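Side-chain contacts in YrrB protein (Bacillus subtilis, PDB 2Q7F), which probably acts as a mediator that brings together RNA sulfuration components, RNA processing components and aminoacyl-tRNA synthetases: residues 154-157 with 161-164; 184-189 with 194-199. One frame throughout, in Å; residues are numbered along the deposited sequence.

Contact 1: residues 154-157 with 161-164; sequences LNEN and ARFQ
Arg162 leaves its helix with CG anti to the backbone N (chi1 -163°), runs straight through chi2 and bends at chi3, which carries its guanidinium to Glu156. The chain of Glu156 bends at chi2 and brings its carboxylate round to the same group. The site is a junction between tetratricopeptide repeats. Glu156 lies in the loop at the end of TPR 4, and Arg162 on helix 159-172 in TPR 5. The two residues form a salt bridge, with Glu156 OE1 3.0 Å from Arg162 NH2. The backbone joins in: Glu156 O lies at the guanidinium edge, near its plane, and accepts from NH2. As modelled, NH2 serves both a carbonyl and a carboxylate of one residue, but its position is uncertain and these lengths are approximate. The carboxylate and guanidinium planes are 69° apart, so the pair is not a flat, two-pronged one. Arg162 is buried while Glu156 is exposed, and the glutamate probably offsets part of the arginine's charge. Gln181 OE1, from helix 176-188, takes a hydrogen bond from NH1 of the same guanidinium. Arg162 NH1 also reaches Glu156 OE1, but only through a weak, bent bond of 3.4 Å.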
loop_
_atom_site.group_PDB
_atom_site.type_symbol
_atom_site.label_atom_id
_atom_site.label_comp_id
_atom_site.label_asym_id
_atom_site.label_seq_id
_atom_site.Cartn_x
_atom_site.Cartn_y
_atom_site.Cartn_z
ATOM N N LEU A 154 -0.513 9.872 9.382
ATOM C CA LEU A 154 -1.569 10.625 8.698
ATOM C C LEU A 154 -2.957 9.992 8.806
ATOM O O LEU A 154 -3.955 10.614 8.450
ATOM C CB LEU A 154 -1.210 10.848 7.225
ATOM C CG LEU A 154 -0.240 11.983 6.895
ATOM C CD1 LEU A 154 -0.081 12.087 5.380
ATOM C CD2 LEU A 154 -0.701 13.311 7.482
ATOM N N ASN A 155 -3.010 8.752 9.276
ATOM C CA ASN A 155 -4.269 8.054 9.497
ATOM C C ASN A 155 -4.011 6.920 10.473
ATOM O O ASN A 155 -3.656 5.798 10.092
ATOM C CB ASN A 155 -4.880 7.560 8.179
ATOM C CG ASN A 155 -6.225 6.860 8.367
ATOM O OD1 ASN A 155 -6.564 6.395 9.462
ATOM N ND2 ASN A 155 -6.991 6.768 7.287
ATOM N N GLU A 156 -4.175 7.254 11.747
ATOM C CA GLU A 156 -3.879 6.353 12.841
ATOM C C GLU A 156 -4.939 5.250 12.920
ATOM O O GLU A 156 -4.759 4.257 13.631
ATOM C CB GLU A 156 -3.788 7.160 14.136
ATOM C CG GLU A 156 -2.815 6.613 15.187
ATOM C CD GLU A 156 -1.325 6.827 14.859
ATOM O OE1 GLU A 156 -0.483 6.137 15.488
ATOM O OE2 GLU A 156 -0.995 7.674 13.995
ATOM N N ASN A 157 -6.022 5.426 12.156
ATOM C CA ASN A 157 -7.120 4.459 12.082
ATOM C C ASN A 157 -6.942 3.396 11.001
ATOM O O ASN A 157 -7.616 2.364 11.029
ATOM C CB ASN A 157 -8.448 5.179 11.848
ATOM C CG ASN A 157 -8.778 6.164 12.944
ATOM O OD1 ASN A 157 -9.248 7.271 12.673
ATOM N ND2 ASN A 157 -8.531 5.776 14.194
ATOM N N ALA A 161 -2.533 -0.177 6.778
ATOM C CA ALA A 161 -1.238 0.495 6.765
ATOM C C ALA A 161 -0.425 0.082 7.972
ATOM O O ALA A 161 0.746 -0.266 7.853
ATOM C CB ALA A 161 -1.415 2.003 6.748
ATOM N N ARG A 162 -1.061 0.101 9.135
ATOM C CA ARG A 162 -0.368 -0.176 10.380
ATOM C C ARG A 162 0.183 -1.600 10.441
ATOM O O ARG A 162 1.267 -1.828 10.981
ATOM C CB ARG A 162 -1.274 0.116 11.566
ATOM C CG ARG A 162 -0.515 0.255 12.854
ATOM C CD ARG A 162 -1.450 0.406 14.020
ATOM N NE ARG A 162 -2.079 1.720 14.010
ATOM C CZ ARG A 162 -1.617 2.783 14.660
ATOM N NH1 ARG A 162 -0.514 2.706 15.400
ATOM N NH2 ARG A 162 -2.269 3.926 14.565
ATOM N N PHE A 163 -0.556 -2.553 9.878
ATOM C CA PHE A 163 -0.074 -3.924 9.804
ATOM C C PHE A 163 1.137 -4.053 8.871
ATOM O O PHE A 163 2.059 -4.831 9.143
ATOM C CB PHE A 163 -1.194 -4.878 9.375
ATOM C CG PHE A 163 -0.723 -6.284 9.113
ATOM C CD1 PHE A 163 -0.200 -7.062 10.139
ATOM C CD2 PHE A 163 -0.792 -6.823 7.837
ATOM C CE1 PHE A 163 0.251 -8.355 9.885
ATOM C CE2 PHE A 163 -0.344 -8.118 7.582
ATOM C CZ PHE A 163 0.177 -8.882 8.603
ATOM N N GLN A 164 1.139 -3.285 7.784
ATOM C CA GLN A 164 2.252 -3.310 6.830
ATOM C C GLN A 164 3.507 -2.643 7.393
ATOM O O GLN A 164 4.631 -3.076 7.122
ATOM C CB GLN A 164 1.852 -2.637 5.522
ATOM C CG GLN A 164 0.792 -3.379 4.750
ATOM C CD GLN A 164 1.348 -4.570 4.002
ATOM O OE1 GLN A 164 0.682 -5.598 3.873
ATOM N NE2 GLN A 164 2.574 -4.441 3.502
#

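Contact 2: residues 184-189 with 194-199; sequences AVTEQD and DAFYNA
Thr186 and Phe196 meet at about a right angle where helix 176-188 of TPR 5 packs on helix 193-205 of TPR 6. This is the step from one tetratricopeptide repeat to the next in the helical stack. Thr186 OG1 lies over one face of the Phe196 ring, 3.4 Å above its plane and offset toward the rim. Its closest ring atom is Phe196 CZ, at 3.5 Å. The methyl joins it there, with Thr186 CG2 3.7 Å from Phe196 CZ. With CG2 anti to the backbone N and OG1 anti to the carbonyl carbon, both branches of the threonine reach the outer end of the ring. Beside this pair Ala195 packs on Val185, with Val185 CG1 3.8 Å from Ala195 CB. The small alanine is consistent with the close approach of the helices here: the CA atoms of Val185 and Ala195 are 6.9 Å apart. Phe196 also touches Met215, Lys218 and Ala219 of helix 211-222. Replacing Phe196 by an alanine is likely to leave Thr186 without its aromatic partner and to open a gap toward helix 211-222. No hydrogen bond joins the two segments, so their mutual hold probably rests mainly on van der Waals contact and shape.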
loop_
_atom_site.group_PDB
_atom_site.type_symbol
_atom_site.label_atom_id
_atom_site.label_comp_id
_atom_site.label_asym_id
_atom_site.label_seq_id
_atom_site.Cartn_x
_atom_site.Cartn_y
_atom_site.Cartn_z
ATOM N N ALA A 184 -1.513 -2.482 18.323
ATOM C CA ALA A 184 -2.524 -1.487 17.951
ATOM C C ALA A 184 -3.502 -2.029 16.900
ATOM O O ALA A 184 -4.700 -1.719 16.943
ATOM C CB ALA A 184 -1.862 -0.200 17.474
ATOM N N VAL A 185 -2.985 -2.846 15.978
ATOM C CA VAL A 185 -3.803 -3.544 14.979
ATOM C C VAL A 185 -4.779 -4.497 15.667
ATOM O O VAL A 185 -5.942 -4.598 15.265
ATOM C CB VAL A 185 -2.926 -4.326 13.963
ATOM C CG1 VAL A 185 -3.780 -5.235 13.065
ATOM C CG2 VAL A 185 -2.090 -3.361 13.116
ATOM N N THR A 186 -4.288 -5.180 16.705
ATOM C CA THR A 186 -5.096 -6.054 17.557
ATOM C C THR A 186 -6.227 -5.282 18.254
ATOM O O THR A 186 -7.337 -5.802 18.396
ATOM C CB THR A 186 -4.203 -6.795 18.596
ATOM O OG1 THR A 186 -3.585 -7.924 17.969
ATOM C CG2 THR A 186 -5.007 -7.277 19.793
ATOM N N GLU A 187 -5.946 -4.046 18.671
ATOM C CA GLU A 187 -6.955 -3.212 19.336
ATOM C C GLU A 187 -8.082 -2.799 18.384
ATOM O O GLU A 187 -9.258 -2.903 18.730
ATOM C CB GLU A 187 -6.323 -1.974 20.002
ATOM C CG GLU A 187 -7.239 -1.285 21.040
ATOM C CD GLU A 187 -6.674 0.027 21.598
ATOM O OE1 GLU A 187 -5.486 0.343 21.353
ATOM O OE2 GLU A 187 -7.427 0.749 22.292
ATOM N N GLN A 188 -7.725 -2.344 17.187
ATOM C CA GLN A 188 -8.723 -1.927 16.204
ATOM C C GLN A 188 -9.440 -3.129 15.590
ATOM O O GLN A 188 -10.670 -3.171 15.558
ATOM C CB GLN A 188 -8.087 -1.050 15.121
ATOM C CG GLN A 188 -7.585 0.289 15.650
ATOM C CD GLN A 188 -6.534 0.930 14.766
ATOM O OE1 GLN A 188 -6.757 1.172 13.576
ATOM N NE2 GLN A 188 -5.379 1.224 15.353
ATOM N N ASP A 189 -8.667 -4.106 15.124
ATOM C CA ASP A 189 -9.219 -5.314 14.514
ATOM C C ASP A 189 -8.768 -6.537 15.321
ATOM O O ASP A 189 -7.639 -7.000 15.169
ATOM C CB ASP A 189 -8.798 -5.406 13.032
ATOM C CG ASP A 189 -9.416 -6.604 12.290
ATOM O OD1 ASP A 189 -9.045 -6.812 11.113
ATOM O OD2 ASP A 189 -10.255 -7.334 12.861
ATOM N N ASP A 194 -3.460 -12.631 11.224
ATOM C CA ASP A 194 -2.139 -12.351 10.652
ATOM C C ASP A 194 -1.233 -11.548 11.579
ATOM O O ASP A 194 -0.047 -11.866 11.723
ATOM C CB ASP A 194 -2.272 -11.612 9.323
ATOM C CG ASP A 194 -2.676 -12.522 8.195
ATOM O OD1 ASP A 194 -2.856 -13.729 8.453
ATOM O OD2 ASP A 194 -2.817 -12.033 7.053
ATOM N N ALA A 195 -1.805 -10.510 12.197
ATOM C CA ALA A 195 -1.078 -9.655 13.129
ATOM C C ALA A 195 -0.533 -10.488 14.274
ATOM O O ALA A 195 0.668 -10.445 14.552
ATOM C CB ALA A 195 -1.971 -8.541 13.658
ATOM N N PHE A 196 -1.414 -11.258 14.917
ATOM C CA PHE A 196 -1.014 -12.165 15.995
ATOM C C PHE A 196 0.117 -13.107 15.567
ATOM O O PHE A 196 1.071 -13.314 16.317
ATOM C CB PHE A 196 -2.215 -12.956 16.528
ATOM C CG PHE A 196 -3.003 -12.228 17.590
ATOM C CD1 PHE A 196 -4.317 -11.832 17.352
ATOM C CD2 PHE A 196 -2.433 -11.948 18.834
ATOM C CE1 PHE A 196 -5.047 -11.164 18.333
ATOM C CE2 PHE A 196 -3.155 -11.280 19.814
ATOM C CZ PHE A 196 -4.462 -10.888 19.562
ATOM N N TYR A 197 0.015 -13.650 14.355
ATOM C CA TYR A 197 1.040 -14.550 13.828
ATOM C C TYR A 197 2.373 -13.835 13.672
ATOM O O TYR A 197 3.416 -14.352 14.084
ATOM C CB TYR A 197 0.613 -15.156 12.488
ATOM C CG TYR A 197 1.774 -15.686 11.671
ATOM C CD1 TYR A 197 2.410 -16.886 12.014
ATOM C CD2 TYR A 197 2.241 -14.983 10.560
ATOM C CE1 TYR A 197 3.480 -17.374 11.265
ATOM C CE2 TYR A 197 3.304 -15.457 9.810
ATOM C CZ TYR A 197 3.918 -16.650 10.165
ATOM O OH TYR A 197 4.969 -17.108 9.412
ATOM N N ASN A 198 2.329 -12.651 13.071
ATOM C CA ASN A 198 3.536 -11.858 12.847
ATOM C C ASN A 198 4.137 -11.325 14.147
ATOM O O ASN A 198 5.351 -11.123 14.239
ATOM C CB ASN A 198 3.265 -10.735 11.840
ATOM C CG ASN A 198 3.156 -11.253 10.416
ATOM O OD1 ASN A 198 4.162 -11.498 9.756
ATOM N ND2 ASN A 198 1.926 -11.426 9.937
ATOM N N ALA A 199 3.280 -11.108 15.144
ATOM C CA ALA A 199 3.719 -10.803 16.500
ATOM C C ALA A 199 4.440 -12.021 17.057
ATOM O O ALA A 199 5.527 -11.912 17.622
ATOM C CB ALA A 199 2.531 -10.434 17.383
#

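How the contacts relate
From the N terminus, the chain reaches contact 1 at the end of helix 141-154. Contact 1 closes the short loop into helix 159-172 and joins TPR 4 to TPR 5. The chain then runs along helix 159-172 and turns into helix 176-188. There contact 2 opens, and it closes the turn into helix 193-205, joining TPR 5 to TPR 6. The two contacts are in series and neither nest nor cross. Their centres are about 12 Å apart, and they touch. Arg162 CD packs 3.5 Å from Ala184 CB, and Phe163 CZ lies 3.4 Å from Asn198 ND2. Helix 159-172 therefore meets both helices of contact 2, and TPR 5 is tied to its neighbours at both ends.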